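Local coordinates for protein metallophosphoesterase (Sphaerobacter thermophilus, PDB 3RQZ) that probably acts as a phosphatase, hydrolysing phosphate esters at a zinc-binding active site of the calcineurin-like metallophosphoesterase kind, at residues D11-L16 / H150-L155; E126-A131 / A135-A140; S86-M91 / A232-S237. One frame throughout, in Å; residues are numbered along the deposited sequence. Where two conformers were deposited one is given.

How the contacts relate
All three contacts belong to one chain, but they grow more peripheral in order: contact 1 lies about 4 Å from the centre of the chain (centre to centre), contact 2 about 17 Å and contact 3 about 20 Å. Contact 1 is buried and governed by zinc. Contact 2, also buried, relies on an amide–carboxylate bond, and its loop 126-131 packs directly against 150-155, with the ring of Tyr127 stacked on that of His150. Contact 3 is only partly buried and purely apolar between its segments; it joins helix 85-92 to the C-terminal helices and touches neither of the others. Chemistry thus passes from metal ligation to buried polar bonding to hydrophobic packing.

Contact 1 of 3, residues D11-L16 / H150-L155; sequences DVHANL and HTHVPL. With ZN (zinc ion), chain D.
Three ligand atoms crowd round one zinc ion without bonding to one another: Asp11 OD1 stands 3.0 Å from His152 NE2, and His13 NE2 only 3.2 Å from that same His152 NE2. The metal explains the closeness, since both nitrogens bind the zinc, at 2.2 Å from His13 NE2 and 2.3 Å from His152 NE2. The two imidazoles meet rim to rim with planes 51° apart, while Asp37 and a water complete the site. The segments carry the Asp-X-His and Gly-His-X-His signatures of metallophosphoesterases, placed in loops at strand ends. In Asp11, CG lies beside the backbone N (chi1 -59°), a turn that sends one carboxylate oxygen to the metal and the other to the opposite loop. There OD2 accepts from His150 N at 2.9 Å, on its syn side and near the carboxylate plane, and also receives a water that bridges to His152 N. Histidine suits the first shell because its far nitrogen remains available for positioning: His13 ND1 bonds to Val39 O. His150 binds the second zinc, its NE2 held by Trp125 O. The carboxylate therefore does double work, probably offsetting part of the metal's charge while tying the two ligand loops together.

Contact 2 of 3, residues E126-A131 / A135-A140; sequences EYIYNA and ALNFPA
From Ala131, where an extended loop turns into helix 131-137, the chain comes back on itself within one turn: Ala135 N donates to Ala131 O at 2.7 Å, an early i to i+4 bond of the helix. Small alanines suit both positions, Ala131 being buried against the loop at Asn165, and Asn130 caps the helix start through a bond from Ile133 N to its OD1. The side-chain contact forms further along, where Asn137, two residues beyond Ala135, reaches back towards the loop. Its ND2 gives a hydrogen to Glu126 OE1 at 3.0 Å, nearly straight at 170°. The acceptor lies in the plane of the amide, whereas the donor meets the oxygen from above the carboxylate, the two flat groups being 79° apart. Glu126 spans the distance because CG is anti to its backbone N (chi1 180°) and the chain continues extended. Ile128 supplies the apolar neighbour: its CD1 packs 3.9 Å from Asn137 CG. Around this core Ser119 also binds Glu126 OE1, and Arg121 forms a salt bridge with OE2. The amide of Asn137 is fully used as well, ND2 also donating to Ile133 O and OD1 accepting from Arg121 N. Shortened to an alanine, this position would probably leave Glu126 OE1 and Ile133 O each short of a donor, Arg121 N without its acceptor, and a gap beside the Ile128 methyl. Asparagine fits here because a neutral amide can donate and accept at once. The chemistry implies a polar cluster, in which a carboxylate held by an arginine, a hydroxyl and an amide probably keeps its negative charge, and fastens the loop to its own helix.

Contact 3 of 3, residues S86-M91 / A232-S237; sequences SYWTTM and AGLPES
The helix that presents Trp88 to Ala232 and Leu234 is held in this turn by a backbone bond from Met91 N to Tyr87 O, 3.1 Å long. Facing it is a Schellman motif: helix 222-232 ends at Gly233, whose positive phi (78°) is easily adopted by a residue without a side chain, and the chain then runs through Leu234 to Pro235, the N-cap residue of helix 236-244. Proline is well placed there, because a residue at the start of a helix need not donate its backbone nitrogen. The contact thus joins helix 85-92 to the link between the last two helices of the chain.

Trp88 does most of the work. With CG anti to the backbone N (chi1 177°), its indole projects from the helix and offers a broad apolar surface to the link. Leu234 crosses it at about a right angle and lays its methyls over one face; CD2 stands 3.9 Å above the ring plane, displaced towards the rim, and comes 4.1 Å from Trp88 CE3. A branched leucine end suits this flat surface, and the same side chain also touches Ala85 a turn earlier in the helix. Ala232 approaches from the same side of the indole as Leu234, but obliquely, near CZ2 and CE2. Its small size lets the helix end come close to tryptophan. The hydroxyl of Thr89, bonded to Ala85 O, lies at the indole edge, in the ring plane. The tightest touch between the segments is that of Ala232 CB on Trp88 CZ2, at 3.6 Å.

Contact 1 of 3, residues D11-L16 / H150-L155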
loop_
_atom_site.group_PDB
_atom_site.type_symbol
_atom_site.label_atom_id
_atom_site.label_comp_id
_atom_site.label_asym_id
_atom_site.label_seq_id
_atom_site.Cartn_x
_atom_site.Cartn_y
_atom_site.Cartn_z
ATOM N N ASP A 11 1.067 1.451 0.403
ATOM C CA ASP A 11 0.898 2.743 1.062
ATOM C C ASP A 11 1.973 2.983 2.123
ATOM O O ASP A 11 1.701 3.383 3.263
ATOM C CB ASP A 11 -0.558 2.897 1.590
ATOM C CG ASP A 11 -1.597 2.784 0.468
ATOM O OD1 ASP A 11 -1.777 3.773 -0.290
ATOM O OD2 ASP A 11 -2.229 1.701 0.329
ATOM N N VAL A 12 3.207 2.729 1.719
ATOM C CA VAL A 12 4.373 3.035 2.529
ATOM C C VAL A 12 4.429 4.546 2.822
ATOM O O VAL A 12 4.716 4.974 3.948
ATOM C CB VAL A 12 5.659 2.521 1.834
ATOM C CG1 VAL A 12 6.913 3.029 2.582
ATOM C CG2 VAL A 12 5.613 0.963 1.757
ATOM N N HIS A 13 4.130 5.361 1.818
ATOM C CA HIS A 13 4.023 6.793 2.042
ATOM C C HIS A 13 5.244 7.344 2.755
ATOM O O HIS A 13 5.129 8.054 3.757
ATOM C CB HIS A 13 2.705 7.149 2.773
ATOM C CG HIS A 13 1.515 7.180 1.858
ATOM N ND1 HIS A 13 1.466 7.986 0.741
ATOM C CD2 HIS A 13 0.353 6.483 1.874
ATOM C CE1 HIS A 13 0.312 7.798 0.116
ATOM N NE2 HIS A 13 -0.376 6.881 0.778
ATOM N N ALA A 14 6.425 6.981 2.248
ATOM C CA ALA A 14 7.657 7.609 2.663
ATOM C C ALA A 14 7.927 7.443 4.169
ATOM O O ALA A 14 8.684 8.203 4.766
ATOM C CB ALA A 14 7.624 9.117 2.229
ATOM N N ASN A 15 7.310 6.429 4.772
ATOM C CA ASN A 15 7.504 6.148 6.191
ATOM C C ASN A 15 8.548 5.017 6.325
ATOM O O ASN A 15 8.213 3.834 6.408
ATOM C CB ASN A 15 6.155 5.802 6.850
ATOM C CG ASN A 15 6.211 5.786 8.388
ATOM O OD1 ASN A 15 7.271 5.613 9.010
ATOM N ND2 ASN A 15 5.057 5.985 8.998
ATOM N N LEU A 16 9.812 5.418 6.315
ATOM C CA LEU A 16 10.955 4.494 6.317
ATOM C C LEU A 16 11.001 3.692 7.606
ATOM O O LEU A 16 11.260 2.493 7.579
ATOM C CB LEU A 16 12.289 5.261 6.131
ATOM C CG LEU A 16 13.608 4.445 6.152
ATOM C CD1 LEU A 16 13.624 3.379 5.079
ATOM C CD2 LEU A 16 14.805 5.353 6.011
ATOM N N HIS A 150 -4.747 1.537 -1.165
ATOM C CA HIS A 150 -5.365 2.875 -1.368
ATOM C C HIS A 150 -6.272 3.331 -0.203
ATOM O O HIS A 150 -6.294 4.510 0.158
ATOM C CB HIS A 150 -6.116 2.868 -2.727
ATOM C CG HIS A 150 -6.505 4.211 -3.271
ATOM N ND1 HIS A 150 -5.814 5.379 -3.020
ATOM C CD2 HIS A 150 -7.508 4.547 -4.119
ATOM C CE1 HIS A 150 -6.394 6.378 -3.668
ATOM N NE2 HIS A 150 -7.414 5.894 -4.357
ATOM N N THR A 151 -6.999 2.420 0.420
ATOM C CA THR A 151 -7.841 2.824 1.542
ATOM C C THR A 151 -7.050 2.961 2.844
ATOM O O THR A 151 -7.481 3.652 3.761
ATOM C CB THR A 151 -8.945 1.781 1.787
ATOM O OG1 THR A 151 -8.301 0.531 2.073
ATOM C CG2 THR A 151 -9.828 1.613 0.548
ATOM N N HIS A 152 -5.909 2.278 2.935
ATOM C CA HIS A 152 -5.063 2.240 4.160
ATOM C C HIS A 152 -5.737 1.449 5.282
ATOM O O HIS A 152 -5.484 1.657 6.508
ATOM C CB HIS A 152 -4.694 3.643 4.661
ATOM C CG HIS A 152 -3.953 4.482 3.672
ATOM N ND1 HIS A 152 -3.321 5.653 4.031
ATOM C CD2 HIS A 152 -3.760 4.347 2.334
ATOM C CE1 HIS A 152 -2.769 6.201 2.962
ATOM N NE2 HIS A 152 -3.029 5.438 1.920
ATOM N N VAL A 153 -6.644 0.570 4.877
ATOM C CA VAL A 153 -7.335 -0.289 5.839
ATOM C C VAL A 153 -7.287 -1.718 5.316
ATOM O O VAL A 153 -7.699 -1.974 4.179
ATOM C CB VAL A 153 -8.790 0.192 6.097
ATOM C CG1 VAL A 153 -9.539 -0.749 7.124
ATOM C CG2 VAL A 153 -8.819 1.665 6.636
ATOM N N PRO A 154 -6.780 -2.662 6.131
ATOM C CA PRO A 154 -6.806 -4.026 5.624
ATOM C C PRO A 154 -8.244 -4.532 5.486
ATOM O O PRO A 154 -9.132 -4.115 6.234
ATOM C CB PRO A 154 -5.988 -4.825 6.662
ATOM C CG PRO A 154 -6.105 -4.037 7.913
ATOM C CD PRO A 154 -6.195 -2.577 7.483
ATOM N N LEU A 155 -8.463 -5.425 4.523
ATOM C CA LEU A 155 -9.807 -5.796 4.101
ATOM C C LEU A 155 -9.738 -7.106 3.321
ATOM O O LEU A 155 -8.738 -7.381 2.641
ATOM C CB LEU A 155 -10.381 -4.695 3.177
ATOM C CG LEU A 155 -11.747 -4.892 2.508
ATOM C CD1 LEU A 155 -12.583 -3.598 2.495
ATOM C CD2 LEU A 155 -11.620 -5.438 1.072
HETATM ZN ZN ZN D . -2.161 5.898 -0.117
HETATM O O HOH W 1 -4.410 0.160 1.785
HETATM O O HOH W 2 -3.457 7.977 -0.135
#

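Contact 2 of 3, residues E126-A131 / A135-A140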
loop_
_atom_site.group_PDB
_atom_site.type_symbol
_atom_site.label_atom_id
_atom_site.label_comp_id
_atom_site.label_asym_id
_atom_site.label_seq_id
_atom_site.Cartn_x
_atom_site.Cartn_y
_atom_site.Cartn_z
ATOM N N GLU A 126 -9.629 4.331 -7.683
ATOM C CA GLU A 126 -10.908 3.958 -7.031
ATOM C C GLU A 126 -10.676 3.240 -5.709
ATOM O O GLU A 126 -9.886 2.314 -5.650
ATOM C CB GLU A 126 -11.768 3.085 -7.958
ATOM C CG GLU A 126 -13.130 2.645 -7.352
ATOM C CD GLU A 126 -14.032 1.940 -8.357
ATOM O OE1 GLU A 126 -13.665 0.874 -8.892
ATOM O OE2 GLU A 126 -15.138 2.465 -8.611
ATOM N N TYR A 127 -11.377 3.667 -4.663
ATOM C CA TYR A 127 -11.317 2.988 -3.350
ATOM C C TYR A 127 -12.305 1.834 -3.320
ATOM O O TYR A 127 -13.415 1.952 -3.829
ATOM C CB TYR A 127 -11.663 3.929 -2.194
ATOM C CG TYR A 127 -10.792 5.156 -2.050
ATOM C CD1 TYR A 127 -9.587 5.102 -1.333
ATOM C CD2 TYR A 127 -11.190 6.373 -2.592
ATOM C CE1 TYR A 127 -8.785 6.242 -1.183
ATOM C CE2 TYR A 127 -10.412 7.515 -2.454
ATOM C CZ TYR A 127 -9.214 7.445 -1.735
ATOM O OH TYR A 127 -8.439 8.563 -1.593
ATOM N N ILE A 128 -11.915 0.721 -2.721
ATOM C CA ILE A 128 -12.864 -0.355 -2.452
ATOM C C ILE A 128 -13.005 -0.525 -0.945
ATOM O O ILE A 128 -12.084 -1.026 -0.288
ATOM C CB ILE A 128 -12.404 -1.692 -3.050
ATOM C CG1 ILE A 128 -12.091 -1.526 -4.543
ATOM C CG2 ILE A 128 -13.486 -2.792 -2.715
ATOM C CD1 ILE A 128 -11.685 -2.829 -5.309
ATOM N N TYR A 129 -14.141 -0.113 -0.393
ATOM C CA TYR A 129 -14.361 -0.248 1.053
ATOM C C TYR A 129 -15.763 -0.721 1.436
ATOM O O TYR A 129 -16.123 -0.725 2.629
ATOM C CB TYR A 129 -14.022 1.051 1.805
ATOM C CG TYR A 129 -14.729 2.271 1.245
ATOM C CD1 TYR A 129 -16.086 2.511 1.523
ATOM C CD2 TYR A 129 -14.055 3.173 0.431
ATOM C CE1 TYR A 129 -16.744 3.626 1.016
ATOM C CE2 TYR A 129 -14.710 4.302 -0.098
ATOM C CZ TYR A 129 -16.048 4.518 0.202
ATOM O OH TYR A 129 -16.713 5.609 -0.311
ATOM N N ASN A 130 -16.576 -1.072 0.445
ATOM C CA ASN A 130 -17.900 -1.633 0.728
ATOM C C ASN A 130 -18.295 -2.712 -0.300
ATOM O O ASN A 130 -17.587 -2.921 -1.305
ATOM C CB ASN A 130 -18.974 -0.518 0.870
ATOM C CG ASN A 130 -19.143 0.316 -0.417
ATOM O OD1 ASN A 130 -18.805 -0.130 -1.503
ATOM N ND2 ASN A 130 -19.658 1.547 -0.277
ATOM N N ALA A 131 -19.412 -3.393 -0.058
ATOM C CA ALA A 131 -19.829 -4.483 -0.950
ATOM C C ALA A 131 -20.238 -4.021 -2.361
ATOM O O ALA A 131 -19.931 -4.701 -3.355
ATOM C CB ALA A 131 -20.956 -5.314 -0.302
ATOM N N ALA A 135 -18.539 -5.462 -5.533
ATOM C CA ALA A 135 -19.394 -6.151 -6.493
ATOM C C ALA A 135 -19.158 -5.686 -7.926
ATOM O O ALA A 135 -19.096 -6.497 -8.853
ATOM C CB ALA A 135 -20.905 -5.990 -6.075
ATOM N N LEU A 136 -18.981 -4.382 -8.101
ATOM C CA LEU A 136 -18.721 -3.821 -9.426
ATOM C C LEU A 136 -17.319 -4.204 -9.938
ATOM O O LEU A 136 -17.029 -4.096 -11.129
ATOM C CB LEU A 136 -18.930 -2.289 -9.396
ATOM C CG LEU A 136 -20.384 -1.799 -9.220
ATOM C CD1 LEU A 136 -20.460 -0.375 -8.638
ATOM C CD2 LEU A 136 -21.229 -1.902 -10.513
ATOM N N ASN A 137 -16.460 -4.665 -9.033
ATOM C CA ASN A 137 -15.049 -4.917 -9.355
ATOM C C ASN A 137 -14.679 -6.361 -9.633
ATOM O O ASN A 137 -13.682 -6.629 -10.323
ATOM C CB ASN A 137 -14.128 -4.280 -8.301
ATOM C CG ASN A 137 -13.763 -2.867 -8.654
ATOM O OD1 ASN A 137 -12.952 -2.645 -9.547
ATOM N ND2 ASN A 137 -14.353 -1.892 -7.962
ATOM N N PHE A 138 -15.491 -7.285 -9.135
ATOM C CA PHE A 138 -15.294 -8.713 -9.427
ATOM C C PHE A 138 -15.349 -9.073 -10.911
ATOM O O PHE A 138 -14.520 -9.849 -11.358
ATOM C CB PHE A 138 -16.207 -9.602 -8.576
ATOM C CG PHE A 138 -15.654 -9.869 -7.199
ATOM C CD1 PHE A 138 -14.643 -10.815 -7.016
ATOM C CD2 PHE A 138 -16.136 -9.164 -6.076
ATOM C CE1 PHE A 138 -14.092 -11.053 -5.738
ATOM C CE2 PHE A 138 -15.601 -9.415 -4.808
ATOM C CZ PHE A 138 -14.581 -10.371 -4.639
ATOM N N PRO A 139 -16.275 -8.468 -11.689
ATOM C CA PRO A 139 -16.225 -8.673 -13.152
ATOM C C PRO A 139 -15.032 -8.005 -13.845
ATOM O O PRO A 139 -14.717 -8.363 -14.990
ATOM C CB PRO A 139 -17.544 -8.055 -13.655
ATOM C CG PRO A 139 -18.439 -7.943 -12.425
ATOM C CD PRO A 139 -17.459 -7.687 -11.285
ATOM N N ALA A 140 -14.377 -7.068 -13.156
ATOM C CA ALA A 140 -13.257 -6.292 -13.711
ATOM C C ALA A 140 -11.865 -6.978 -13.640
ATOM O O ALA A 140 -10.879 -6.445 -14.146
ATOM C CB ALA A 140 -13.204 -4.870 -13.080
#

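Contact 3 of 3, residues S86-M91 / A232-S237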
loop_
_atom_site.group_PDB
_atom_site.type_symbol
_atom_site.label_atom_id
_atom_site.label_comp_id
_atom_site.label_asym_id
_atom_site.label_seq_id
_atom_site.Cartn_x
_atom_site.Cartn_y
_atom_site.Cartn_z
ATOM N N SER A 86 2.681 18.079 -0.739
ATOM C CA SER A 86 2.684 17.402 -2.041
ATOM C C SER A 86 3.848 17.934 -2.858
ATOM O O SER A 86 4.568 17.166 -3.487
ATOM C CB SER A 86 1.363 17.632 -2.775
ATOM O OG SER A 86 1.132 19.029 -2.905
ATOM N N TYR A 87 4.048 19.249 -2.801
ATOM C CA TYR A 87 5.136 19.883 -3.527
ATOM C C TYR A 87 6.496 19.492 -2.945
ATOM O O TYR A 87 7.439 19.230 -3.689
ATOM C CB TYR A 87 4.985 21.392 -3.511
ATOM C CG TYR A 87 6.118 22.090 -4.220
ATOM C CD1 TYR A 87 6.243 22.010 -5.608
ATOM C CD2 TYR A 87 7.084 22.785 -3.503
ATOM C CE1 TYR A 87 7.301 22.660 -6.279
ATOM C CE2 TYR A 87 8.141 23.445 -4.149
ATOM C CZ TYR A 87 8.242 23.371 -5.543
ATOM O OH TYR A 87 9.289 24.004 -6.196
ATOM N N TRP A 88 6.592 19.478 -1.619
ATOM C CA TRP A 88 7.832 19.103 -0.930
ATOM C C TRP A 88 8.269 17.699 -1.381
ATOM O O TRP A 88 9.434 17.475 -1.676
ATOM C CB TRP A 88 7.623 19.097 0.582
ATOM C CG TRP A 88 8.842 18.658 1.360
ATOM C CD1 TRP A 88 9.847 19.469 1.823
ATOM C CD2 TRP A 88 9.181 17.324 1.769
ATOM N NE1 TRP A 88 10.790 18.725 2.495
ATOM C CE2 TRP A 88 10.404 17.406 2.484
ATOM C CE3 TRP A 88 8.557 16.071 1.630
ATOM C CZ2 TRP A 88 11.032 16.279 3.033
ATOM C CZ3 TRP A 88 9.175 14.942 2.189
ATOM C CH2 TRP A 88 10.402 15.061 2.888
ATOM N N THR A 89 7.336 16.753 -1.408
ATOM C CA THR A 89 7.659 15.391 -1.813
ATOM C C THR A 89 8.298 15.348 -3.226
ATOM O O THR A 89 9.339 14.694 -3.414
ATOM C CB THR A 89 6.436 14.431 -1.719
ATOM O OG1 THR A 89 6.010 14.335 -0.349
ATOM C CG2 THR A 89 6.802 12.994 -2.251
ATOM N N THR A 90 7.664 16.037 -4.178
ATOM C CA THR A 90 8.134 16.106 -5.552
ATOM C C THR A 90 9.583 16.583 -5.599
ATOM O O THR A 90 10.413 15.985 -6.283
ATOM C CB THR A 90 7.255 17.070 -6.417
ATOM O OG1 THR A 90 5.868 16.844 -6.144
ATOM C CG2 THR A 90 7.516 16.845 -7.881
HETATM N N MSE A 91 9.878 17.646 -4.845
HETATM C CA MSE A 91 11.226 18.245 -4.780
HETATM C C MSE A 91 12.294 17.332 -4.160
HETATM O O MSE A 91 13.476 17.589 -4.315
HETATM C CB MSE A 91 11.212 19.620 -4.064
HETATM C CG MSE A 91 10.465 20.722 -4.815
HETATM SE SE MSE A 91 10.760 20.775 -6.764
HETATM C CE MSE A 91 12.565 21.502 -6.778
ATOM N N ALA A 232 11.715 18.160 8.749
ATOM C CA ALA A 232 11.492 18.571 7.355
ATOM C C ALA A 232 10.530 19.768 7.219
ATOM O O ALA A 232 10.380 20.318 6.134
ATOM C CB ALA A 232 10.999 17.374 6.497
ATOM N N GLY A 233 9.878 20.144 8.316
ATOM C CA GLY A 233 8.890 21.229 8.319
ATOM C C GLY A 233 7.536 20.828 7.767
ATOM O O GLY A 233 6.776 21.690 7.351
ATOM N N LEU A 234 7.228 19.524 7.762
ATOM C CA LEU A 234 5.917 19.016 7.297
ATOM C C LEU A 234 4.755 19.413 8.216
ATOM O O LEU A 234 4.944 19.538 9.417
ATOM C CB LEU A 234 5.955 17.480 7.092
ATOM C CG LEU A 234 6.782 17.054 5.872
ATOM C CD1 LEU A 234 7.086 15.556 5.877
ATOM C CD2 LEU A 234 6.082 17.466 4.569
ATOM N N PRO A 235 3.550 19.631 7.655
ATOM C CA PRO A 235 2.442 20.186 8.478
ATOM C C PRO A 235 2.065 19.301 9.678
ATOM O O PRO A 235 2.043 18.076 9.572
ATOM C CB PRO A 235 1.270 20.257 7.489
ATOM C CG PRO A 235 1.640 19.340 6.384
ATOM C CD PRO A 235 3.137 19.434 6.262
ATOM N N GLU A 236 1.751 19.948 10.793
ATOM C CA GLU A 236 1.468 19.272 12.046
ATOM C C GLU A 236 0.269 18.307 11.987
ATOM O O GLU A 236 0.249 17.285 12.668
ATOM C CB GLU A 236 1.298 20.327 13.141
ATOM C CG GLU A 236 1.356 19.800 14.565
ATOM C CD GLU A 236 2.664 19.090 14.917
ATOM O OE1 GLU A 236 3.757 19.439 14.389
ATOM O OE2 GLU A 236 2.580 18.166 15.755
ATOM N N SER A 237 -0.729 18.626 11.171
ATOM C CA SER A 237 -1.878 17.733 10.992
ATOM C C SER A 237 -1.472 16.348 10.433
ATOM O O SER A 237 -2.073 15.316 10.771
ATOM C CB SER A 237 -2.919 18.397 10.090
ATOM O OG SER A 237 -2.699 18.034 8.744
#